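Local coordinates for protein Lpg2148(MvcA) (Legionella pneumophila subsp. pneumophila str. Philadelphia 1, PDB 6K11) that probably acts as a deamidase-type effector of the bacterium that removes ubiquitin from the host conjugating enzyme UBE2N and so regulates its activity, at residues A[35-40]-A[374-379]. Sequence-based numbering, arbitrary orientation.
Sequences QAERSI and TEHLES
Glu37 OE2 accepts the N-H of His376 NE2 at 2.7 Å, the hydrogen bond that ties the margins of two helices together. The oxygen offers its anti lone pair, the one facing away from OE1, and lies slightly out of the imidazole plane; the angle at the hydrogen is 150°, so the bond is short but somewhat bent. Carboxylate and ring planes are turned 43° against each other. With CG anti to its backbone N (chi1 -159°), His376 swings its ring across to the glutamate, while Glu37, extended beyond CG, brings its carboxylate to the ring edge. The pair suits a partly exposed margin: both groups are polar, and the carboxylate would favour a protonated imidazole, though the bond itself needs only the NE2 proton.

Behind this polar pair the contact is apolar. Ala36 points at the opposite helix, and its small methyl lets the backbones come close, with the CA atoms of Ala36 and Leu377 5.4 Å apart. Ala36 CB lies 3.9 Å from His376 CB, and also touches Leu377 CD1 at 3.7 Å. Leu377 CD1 rests near the carbonyl O of Ala36 and meets Ile40 CD1 at 3.8 Å, the two side chains passing alongside each other and pointing opposite ways. The branched ends of Leu377 and Ile40 thus pack beside the alanine, and Leu377 also reaches Ile53 of helix 49-64, while Met373 and Leu381 extend the apolar seam along helix 358-381.

The axes of 35-39 and 374-379 approach to 8.8 Å, the two helical segments running in broadly the same direction. Helices 28-39 and 358-381, from near the two ends of the chain, thereby pack together and against helix 49-64 as a small helical bundle, with a His-carboxylate hydrogen bond at its partly exposed edge.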
# COMPACT_ATOMS: atom_id res chain seq x y z
N GLN A 35 10.46 17.77 2.34
CA GLN A 35 11.40 16.92 1.61
C GLN A 35 12.83 17.10 2.12
O GLN A 35 13.55 16.13 2.36
CB GLN A 35 11.34 17.21 0.10
CG GLN A 35 10.04 16.71 -0.58
CD GLN A 35 9.81 17.29 -1.99
OE1 GLN A 35 10.27 18.38 -2.34
NE2 GLN A 35 9.08 16.53 -2.81
N ALA A 36 13.26 18.36 2.30
CA ALA A 36 14.58 18.63 2.88
C ALA A 36 14.74 17.94 4.24
O ALA A 36 15.74 17.24 4.48
CB ALA A 36 14.79 20.14 3.02
N GLU A 37 13.77 18.12 5.14
CA GLU A 37 13.90 17.57 6.48
C GLU A 37 13.93 16.05 6.47
O GLU A 37 14.64 15.43 7.28
CB GLU A 37 12.79 18.13 7.39
CG GLU A 37 12.97 19.66 7.65
CD GLU A 37 11.80 20.33 8.37
OE1 GLU A 37 11.03 19.63 9.07
OE2 GLU A 37 11.66 21.57 8.23
N ARG A 38 13.22 15.42 5.53
CA ARG A 38 13.30 13.97 5.39
C ARG A 38 14.67 13.52 4.88
O ARG A 38 15.10 12.40 5.17
CB ARG A 38 12.19 13.47 4.46
CG ARG A 38 12.11 11.95 4.36
CD ARG A 38 11.03 11.45 3.39
NE ARG A 38 9.88 12.34 3.32
CZ ARG A 38 9.42 12.92 2.20
NH1 ARG A 38 8.35 13.71 2.25
NH2 ARG A 38 10.02 12.70 1.03
N SER A 39 15.38 14.38 4.13
CA SER A 39 16.69 14.06 3.59
C SER A 39 17.85 14.28 4.56
O SER A 39 18.90 13.64 4.41
CB SER A 39 16.96 14.88 2.32
OG SER A 39 16.15 14.45 1.25
N ILE A 40 17.69 15.18 5.55
CA ILE A 40 18.77 15.50 6.49
C ILE A 40 19.44 14.25 7.07
O ILE A 40 20.68 14.20 7.08
CB ILE A 40 18.26 16.46 7.58
CG1 ILE A 40 18.28 17.91 7.10
CG2 ILE A 40 19.06 16.29 8.87
CD1 ILE A 40 19.66 18.47 6.91
N THR A 374 15.93 23.08 -1.61
CA THR A 374 17.36 23.40 -1.68
C THR A 374 17.73 24.46 -0.66
O THR A 374 18.73 24.33 0.06
CB THR A 374 17.72 23.88 -3.09
OG1 THR A 374 17.33 22.89 -4.05
CG2 THR A 374 19.21 24.12 -3.20
N GLU A 375 16.94 25.53 -0.57
CA GLU A 375 17.25 26.59 0.38
C GLU A 375 17.13 26.09 1.82
O GLU A 375 17.96 26.43 2.67
CB GLU A 375 16.34 27.80 0.12
CG GLU A 375 16.56 28.40 -1.27
CD GLU A 375 15.76 29.67 -1.55
OE1 GLU A 375 16.18 30.45 -2.45
OE2 GLU A 375 14.71 29.87 -0.90
N HIS A 376 16.14 25.24 2.10
CA HIS A 376 15.98 24.72 3.46
C HIS A 376 17.14 23.80 3.83
O HIS A 376 17.65 23.85 4.96
CB HIS A 376 14.64 23.99 3.58
CG HIS A 376 14.14 23.84 4.98
ND1 HIS A 376 14.14 24.89 5.89
CD2 HIS A 376 13.63 22.77 5.64
CE1 HIS A 376 13.64 24.47 7.04
NE2 HIS A 376 13.33 23.19 6.92
N LEU A 377 17.59 22.97 2.89
CA LEU A 377 18.74 22.11 3.15
C LEU A 377 20.01 22.93 3.38
O LEU A 377 20.79 22.66 4.30
CB LEU A 377 18.92 21.14 1.98
CG LEU A 377 19.18 19.66 2.22
CD1 LEU A 377 18.37 19.11 3.38
CD2 LEU A 377 18.84 18.92 0.92
N GLU A 378 20.24 23.95 2.54
CA GLU A 378 21.43 24.77 2.70
C GLU A 378 21.39 25.54 4.01
O GLU A 378 22.41 25.70 4.68
CB GLU A 378 21.56 25.72 1.52
CG GLU A 378 21.92 25.03 0.20
CD GLU A 378 21.80 25.97 -0.97
OE1 GLU A 378 21.18 27.04 -0.80
OE2 GLU A 378 22.31 25.65 -2.07
N SER A 379 20.20 26.00 4.41
CA SER A 379 20.06 26.73 5.67
C SER A 379 20.33 25.82 6.86
O SER A 379 21.13 26.16 7.74
CB SER A 379 18.65 27.35 5.76
OG SER A 379 18.60 28.40 6.71